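Local coordinates for protein spore cortex-lytic enzyme (Bacillus cereus ATCC 14579, PDB 6TCI) that probably cleaves cortex peptidoglycan as an N-acetylmuramyl-L-alanine amidase during spore germination, the chain here being its N-terminal putative peptidoglycan-binding domain, at residues A[21-26]-A[43-48]; A[47-50]-A[56-59]. All coordinates share one frame; numbering follows the deposited sequence.

Contact 1: A[21-26]-A[43-48]; sequences SRLKYN and WALRNF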
ATOM      1  N   SER A  21      -4.547   3.325  -4.378  1.00 13.74           N
ATOM      2  CA  SER A  21      -4.939   4.721  -4.554  1.00 14.42           C
ATOM      3  C   SER A  21      -4.154   5.645  -3.630  1.00 14.07           C
ATOM      4  O   SER A  21      -3.723   6.734  -4.047  1.00 15.01           O
ATOM      5  CB  SER A  21      -6.440   4.875  -4.301  1.00 14.60           C
ATOM      6  OG  SER A  21      -7.198   4.100  -5.227  1.00 17.78           O
ATOM      7  N   ARG A  22      -3.987   5.252  -2.363  1.00 13.46           N
ATOM      8  CA  ARG A  22      -3.193   6.083  -1.459  1.00 13.48           C
ATOM      9  C   ARG A  22      -1.738   6.144  -1.906  1.00 14.04           C
ATOM     10  O   ARG A  22      -1.117   7.215  -1.876  1.00 15.05           O
ATOM     11  CB  ARG A  22      -3.299   5.568  -0.025  1.00 13.70           C
ATOM     12  CG  ARG A  22      -4.645   5.858   0.622  1.00 13.41           C
ATOM     13  CD  ARG A  22      -4.663   5.445   2.086  1.00 13.86           C
ATOM     14  NE  ARG A  22      -5.981   5.580   2.710  1.00 14.16           N
ATOM     15  CZ  ARG A  22      -6.434   6.689   3.287  1.00 14.01           C
ATOM     16  NH1 ARG A  22      -5.688   7.795   3.321  1.00 15.04           N
ATOM     17  NH2 ARG A  22      -7.640   6.694   3.843  1.00 16.89           N
ATOM     18  N   LEU A  23      -1.178   5.009  -2.337  1.00 13.68           N
ATOM     19  CA  LEU A  23       0.197   5.015  -2.826  1.00 13.73           C
ATOM     20  C   LEU A  23       0.328   5.869  -4.081  1.00 15.29           C
ATOM     21  O   LEU A  23       1.362   6.504  -4.296  1.00 17.79           O
ATOM     22  CB  LEU A  23       0.681   3.589  -3.090  1.00 12.85           C
ATOM     23  CG  LEU A  23       0.933   2.702  -1.870  1.00 11.75           C
ATOM     24  CD1 LEU A  23       1.169   1.268  -2.298  1.00 12.42           C
ATOM     25  CD2 LEU A  23       2.124   3.204  -1.084  1.00 13.15           C
ATOM     26  N   LYS A  24      -0.701   5.881  -4.932  1.00 15.71           N
ATOM     27  CA  LYS A  24      -0.658   6.731  -6.117  1.00 18.18           C
ATOM     28  C   LYS A  24      -0.690   8.203  -5.730  1.00 19.17           C
ATOM     29  O   LYS A  24       0.086   9.009  -6.258  1.00 22.22           O
ATOM     30  CB  LYS A  24      -1.816   6.388  -7.052  1.00 19.53           C
ATOM     31  CG  LYS A  24      -1.919   7.313  -8.257  1.00 20.23           C
ATOM     32  CD  LYS A  24      -2.984   6.833  -9.224  1.00 22.69           C
ATOM     33  CE  LYS A  24      -2.562   5.553  -9.914  1.00 26.09           C
ATOM     34  NZ  LYS A  24      -1.347   5.764 -10.751  1.00 29.32           N
ATOM     35  N   TYR A  25      -1.573   8.564  -4.794  1.00 18.38           N
ATOM     36  CA  TYR A  25      -1.671   9.948  -4.342  1.00 18.70           C
ATOM     37  C   TYR A  25      -0.348  10.441  -3.777  1.00 22.24           C
ATOM     38  O   TYR A  25       0.000  11.619  -3.932  1.00 23.92           O
ATOM     39  CB  TYR A  25      -2.777  10.048  -3.289  1.00 17.61           C
ATOM     40  CG  TYR A  25      -3.211  11.460  -2.961  1.00 16.92           C
ATOM     41  CD1 TYR A  25      -4.048  12.165  -3.813  1.00 17.73           C
ATOM     42  CD2 TYR A  25      -2.794  12.081  -1.789  1.00 17.76           C
ATOM     43  CE1 TYR A  25      -4.456  13.440  -3.513  1.00 17.07           C
ATOM     44  CE2 TYR A  25      -3.193  13.369  -1.484  1.00 17.46           C
ATOM     45  CZ  TYR A  25      -4.029  14.042  -2.350  1.00 17.69           C
ATOM     46  OH  TYR A  25      -4.440  15.325  -2.066  1.00 19.12           O
ATOM     47  N   ASN A  26       0.398   9.554  -3.125  1.00 23.47           N
ATOM     48  CA  ASN A  26       1.695   9.874  -2.552  1.00 27.70           C
ATOM     49  C   ASN A  26       2.837   9.793  -3.562  1.00 28.33           C
ATOM     50  O   ASN A  26       3.971  10.133  -3.214  1.00 32.90           O
ATOM     51  CB  ASN A  26       1.986   8.969  -1.344  1.00 31.92           C
ATOM     52  CG  ASN A  26       1.453   9.546  -0.045  1.00 36.44           C
ATOM     53  OD1 ASN A  26       1.926  10.574   0.422  1.00 39.15           O
ATOM     54  ND2 ASN A  26       0.491   8.862   0.563  1.00 38.42           N
ATOM     55  N   TRP A  43       6.288  -3.237  -5.247  1.00 12.40           N
ATOM     56  CA  TRP A  43       7.353  -2.255  -5.433  1.00 13.42           C
ATOM     57  C   TRP A  43       6.982  -0.907  -4.818  1.00 13.99           C
ATOM     58  O   TRP A  43       7.756  -0.326  -4.044  1.00 14.46           O
ATOM     59  CB  TRP A  43       7.610  -2.123  -6.935  1.00 16.75           C
ATOM     60  CG  TRP A  43       8.600  -1.081  -7.359  1.00 19.84           C
ATOM     61  CD1 TRP A  43       8.332   0.044  -8.081  1.00 23.33           C
ATOM     62  CD2 TRP A  43      10.016  -1.089  -7.140  1.00 19.19           C
ATOM     63  NE1 TRP A  43       9.486   0.751  -8.307  1.00 25.00           N
ATOM     64  CE2 TRP A  43      10.536   0.080  -7.737  1.00 21.71           C
ATOM     65  CE3 TRP A  43      10.891  -1.956  -6.481  1.00 18.06           C
ATOM     66  CZ2 TRP A  43      11.894   0.396  -7.706  1.00 21.76           C
ATOM     67  CZ3 TRP A  43      12.242  -1.635  -6.446  1.00 19.10           C
ATOM     68  CH2 TRP A  43      12.727  -0.472  -7.058  1.00 20.97           C
ATOM     69  N   ALA A  44       5.799  -0.390  -5.162  1.00 12.87           N
ATOM     70  CA  ALA A  44       5.359   0.892  -4.617  1.00 13.08           C
ATOM     71  C   ALA A  44       5.311   0.859  -3.098  1.00 12.37           C
ATOM     72  O   ALA A  44       5.731   1.812  -2.434  1.00 12.85           O
ATOM     73  CB  ALA A  44       3.979   1.248  -5.169  1.00 14.05           C
ATOM     74  N   LEU A  45       4.781  -0.227  -2.528  1.00 11.10           N
ATOM     75  CA  LEU A  45       4.636  -0.289  -1.079  1.00 11.48           C
ATOM     76  C   LEU A  45       5.989  -0.350  -0.391  1.00 11.74           C
ATOM     77  O   LEU A  45       6.199   0.317   0.628  1.00 12.28           O
ATOM     78  CB  LEU A  45       3.763  -1.483  -0.683  1.00 10.52           C
ATOM     79  CG  LEU A  45       3.542  -1.661   0.826  1.00 11.15           C
ATOM     80  CD1 LEU A  45       2.926  -0.421   1.471  1.00 13.41           C
ATOM     81  CD2 LEU A  45       2.710  -2.914   1.122  1.00 12.79           C
ATOM     82  N   ARG A  46       6.929  -1.123  -0.942  1.00 12.99           N
ATOM     83  CA  ARG A  46       8.263  -1.163  -0.352  1.00 13.98           C
ATOM     84  C   ARG A  46       8.949   0.201  -0.418  1.00 15.61           C
ATOM     85  O   ARG A  46       9.627   0.604   0.533  1.00 16.62           O
ATOM     86  CB  ARG A  46       9.099  -2.254  -1.016  1.00 14.53           C
ATOM     87  CG  ARG A  46       8.618  -3.642  -0.663  1.00 17.69           C
ATOM     88  CD  ARG A  46       9.359  -4.683  -1.466  1.00 19.21           C
ATOM     89  NE  ARG A  46      10.796  -4.583  -1.241  1.00 20.85           N
ATOM     90  CZ  ARG A  46      11.468  -5.324  -0.363  1.00 23.92           C
ATOM     91  NH1 ARG A  46      10.847  -6.253   0.356  1.00 26.47           N
ATOM     92  NH2 ARG A  46      12.763  -5.130  -0.202  1.00 26.23           N
ATOM     93  N   ASN A  47       8.784   0.926  -1.529  1.00 13.78           N
ATOM     94  CA  ASN A  47       9.383   2.257  -1.620  1.00 15.70           C
ATOM     95  C   ASN A  47       8.743   3.215  -0.625  1.00 15.33           C
ATOM     96  O   ASN A  47       9.427   4.074  -0.052  1.00 17.31           O
ATOM     97  CB  ASN A  47       9.249   2.788  -3.044  1.00 19.76           C
ATOM     98  CG  ASN A  47      10.192   2.101  -3.997  1.00 24.53           C
ATOM     99  OD1 ASN A  47      11.261   1.640  -3.597  1.00 27.98           O
ATOM    100  ND2 ASN A  47       9.800   2.013  -5.261  1.00 27.03           N
ATOM    101  N   PHE A  48       7.429   3.088  -0.411  1.00 14.66           N
ATOM    102  CA  PHE A  48       6.767   3.885   0.613  1.00 14.63           C
ATOM    103  C   PHE A  48       7.321   3.559   1.993  1.00 13.46           C
ATOM    104  O   PHE A  48       7.623   4.461   2.784  1.00 14.60           O
ATOM    105  CB  PHE A  48       5.258   3.639   0.578  1.00 14.30           C
ATOM    106  CG  PHE A  48       4.537   4.247   1.737  1.00 14.55           C
ATOM    107  CD1 PHE A  48       4.181   5.585   1.709  1.00 16.01           C
ATOM    108  CD2 PHE A  48       4.248   3.507   2.868  1.00 15.65           C
ATOM    109  CE1 PHE A  48       3.544   6.173   2.777  1.00 17.41           C
ATOM    110  CE2 PHE A  48       3.600   4.095   3.945  1.00 16.30           C
ATOM    111  CZ  PHE A  48       3.256   5.433   3.894  1.00 16.79           C
TER
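The ring of Phe-48 is met obliquely by Leu-23, whose CD2 reaches CG of Phe-48 at 3.9 Å; the ring itself stacks with Phe-52 and also touches Leu-68 of helix 62-71. On the same helix, the Trp-43 ring carries Asn-47 ND2 over one face, 3.2 Å above its plane and toward the rim. This is the core of a small three-helix peptidoglycan-binding domain, where helix 14-25 packs on helix 39-51; the axes of the short pieces 21-25 and 43-48 cross at 58° and come within 10.3 Å. Leu-23 and Ala-44 mark the closest backbone approach, with 6.8 Å between their CA atoms. A leucine suits the first position because its fork can serve two turns of the partner helix. With CG anti to its carbonyl carbon (chi1 -71°), Leu-23 sends CD1 over Ala-44 and Leu-45, while CD2 goes to Phe-48. The methyl of Ala-44 is small enough to admit that branch, at 4.0 Å between Leu-23 CD1 and Ala-44 CB. Leu-45 offers the base of its side chain and its backbone, and touches Thr-64 of helix 62-71. The tightest point of this buried, apolar contact is Leu-23 CD2 against Phe-48 CB, at 3.6 Å.

Contact 2: A[47-50]-A[56-59]; sequences NFQE and VDGL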
ATOM      1  N   ASN A  47       8.784   0.926  -1.529  1.00 13.78           N
ATOM      2  CA  ASN A  47       9.383   2.257  -1.620  1.00 15.70           C
ATOM      3  C   ASN A  47       8.743   3.215  -0.625  1.00 15.33           C
ATOM      4  O   ASN A  47       9.427   4.074  -0.052  1.00 17.31           O
ATOM      5  CB  ASN A  47       9.249   2.788  -3.044  1.00 19.76           C
ATOM      6  CG  ASN A  47      10.192   2.101  -3.997  1.00 24.53           C
ATOM      7  OD1 ASN A  47      11.261   1.640  -3.597  1.00 27.98           O
ATOM      8  ND2 ASN A  47       9.800   2.013  -5.261  1.00 27.03           N
ATOM      9  N   PHE A  48       7.429   3.088  -0.411  1.00 14.66           N
ATOM     10  CA  PHE A  48       6.767   3.885   0.613  1.00 14.63           C
ATOM     11  C   PHE A  48       7.321   3.559   1.993  1.00 13.46           C
ATOM     12  O   PHE A  48       7.623   4.461   2.784  1.00 14.60           O
ATOM     13  CB  PHE A  48       5.258   3.639   0.578  1.00 14.30           C
ATOM     14  CG  PHE A  48       4.537   4.247   1.737  1.00 14.55           C
ATOM     15  CD1 PHE A  48       4.181   5.585   1.709  1.00 16.01           C
ATOM     16  CD2 PHE A  48       4.248   3.507   2.868  1.00 15.65           C
ATOM     17  CE1 PHE A  48       3.544   6.173   2.777  1.00 17.41           C
ATOM     18  CE2 PHE A  48       3.600   4.095   3.945  1.00 16.30           C
ATOM     19  CZ  PHE A  48       3.256   5.433   3.894  1.00 16.79           C
ATOM     20  N   GLN A  49       7.446   2.262   2.306  1.00 14.31           N
ATOM     21  CA  GLN A  49       7.980   1.874   3.607  1.00 15.15           C
ATOM     22  C   GLN A  49       9.375   2.443   3.827  1.00 18.73           C
ATOM     23  O   GLN A  49       9.670   2.969   4.907  1.00 18.85           O
ATOM     24  CB  GLN A  49       7.962   0.352   3.757  1.00 14.83           C
ATOM     25  CG  GLN A  49       6.547  -0.199   3.897  1.00 13.84           C
ATOM     26  CD  GLN A  49       6.515  -1.712   3.868  1.00 14.04           C
ATOM     27  OE1 GLN A  49       7.244  -2.343   3.103  1.00 14.61           O
ATOM     28  NE2 GLN A  49       5.670  -2.302   4.703  1.00 15.09           N
ATOM     29  N   GLU A  50      10.240   2.360   2.812  1.00 19.38           N
ATOM     30  CA  GLU A  50      11.596   2.888   2.936  1.00 21.31           C
ATOM     31  C   GLU A  50      11.577   4.390   3.191  1.00 21.57           C
ATOM     32  O   GLU A  50      12.255   4.883   4.101  1.00 22.74           O
ATOM     33  CB  GLU A  50      12.400   2.554   1.677  1.00 25.48           C
ATOM     34  CG  GLU A  50      13.845   3.043   1.714  1.00 33.01           C
ATOM     35  CD  GLU A  50      14.828   1.921   1.962  1.00 40.38           C
ATOM     36  OE1 GLU A  50      14.617   0.811   1.423  1.00 44.39           O
ATOM     37  OE2 GLU A  50      15.815   2.150   2.694  1.00 44.71           O
ATOM     38  N   VAL A  56      10.952  -2.568   5.628  1.00 19.69           N
ATOM     39  CA  VAL A  56      10.658  -2.713   4.207  1.00 18.40           C
ATOM     40  C   VAL A  56      10.405  -4.187   3.921  1.00 18.04           C
ATOM     41  O   VAL A  56      11.332  -5.004   3.938  1.00 21.16           O
ATOM     42  CB  VAL A  56      11.800  -2.162   3.343  1.00 18.92           C
ATOM     43  CG1 VAL A  56      11.457  -2.299   1.864  1.00 21.66           C
ATOM     44  CG2 VAL A  56      12.095  -0.713   3.714  1.00 20.46           C
ATOM     45  N   ASP A  57       9.143  -4.535   3.658  1.00 16.37           N
ATOM     46  CA  ASP A  57       8.800  -5.933   3.424  1.00 16.96           C
ATOM     47  C   ASP A  57       7.704  -6.139   2.379  1.00 15.81           C
ATOM     48  O   ASP A  57       7.525  -7.258   1.886  1.00 17.21           O
ATOM     49  CB  ASP A  57       8.429  -6.635   4.729  1.00 18.79           C
ATOM     50  CG  ASP A  57       7.398  -5.871   5.529  1.00 18.88           C
ATOM     51  OD1 ASP A  57       6.483  -5.276   4.917  1.00 18.16           O
ATOM     52  OD2 ASP A  57       7.500  -5.873   6.781  1.00 22.94           O
ATOM     53  N   GLY A  58       6.965  -5.086   2.023  1.00 14.33           N
ATOM     54  CA  GLY A  58       5.912  -5.254   1.043  1.00 15.01           C
ATOM     55  C   GLY A  58       4.626  -5.854   1.562  1.00 13.75           C
ATOM     56  O   GLY A  58       3.785  -6.265   0.753  1.00 14.61           O
ATOM     57  N   LEU A  59       4.434  -5.907   2.880  1.00 14.03           N
ATOM     58  CA  LEU A  59       3.180  -6.335   3.489  1.00 14.63           C
ATOM     59  C   LEU A  59       2.648  -5.174   4.309  1.00 13.68           C
ATOM     60  O   LEU A  59       3.387  -4.593   5.108  1.00 15.86           O
ATOM     61  CB  LEU A  59       3.392  -7.526   4.428  1.00 16.17           C
ATOM     62  CG  LEU A  59       3.729  -8.884   3.808  1.00 18.36           C
ATOM     63  CD1 LEU A  59       5.228  -9.057   3.707  1.00 22.08           C
ATOM     64  CD2 LEU A  59       3.110 -10.018   4.624  1.00 19.09           C
TER
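Gln-49 reaches from helix 39-51 into the turn at 56-59 and binds it with both ends of its amide. OE1 accepts two nearly straight backbone bonds, from Asp-57 N at 3.0 Å and from Gly-58 N at 3.0 Å; the first donor stands above the carbonyl plane, the second is tilted from it by only 17°. On the other side of the amide, NE2 donates to Asp-57 OD1 at 3.1 Å and to Thr-64 OG1 of helix 62-71, with a weak bond to Leu-59 O besides. Glutamine fits because one flat group supplies both an acceptor and a donor; its chain is extended beyond CG (chi2 173°), carrying the amide out to the loop. Asp-57 OD1 also takes Leu-59 N at 3.0 Å, forming an Asx turn, and its two donors arrive from opposite faces of the carboxylate. Gly-58 has positive phi (79°), where a CB would press on the preceding carbonyl oxygen. Beside this polar knot, Val-56 lays CG2 against the backbone of Glu-50, 3.7 Å from its N. Since OE1 has two N-H donors and NE2 faces acceptors, the amide's orientation is well defined, and the donation to Asp-57 would probably help to stabilise the negative charge of that carboxylate.

How the contacts relate
Helix 39-51 is common to both contacts, which share Asn-47 and Phe-48 and have centres about 9 Å apart. In contact 1 it packs against helix 14-25 through apolar groups; in contact 2 it holds the loop leading to helix 62-71 through a polar side chain. The two meet directly, with Leu-45 CD2 lying 3.5 Å from Gly-58 C and Arg-46 CG 3.5 Å from Gly-58 N. Thr-64 is a further join: it touches Leu-45 and accepts a hydrogen bond from Gln-49 NE2, so helix 62-71 takes part in both. Together they tie all three helices of the putative peptidoglycan-binding domain; no ligand marks a binding site here.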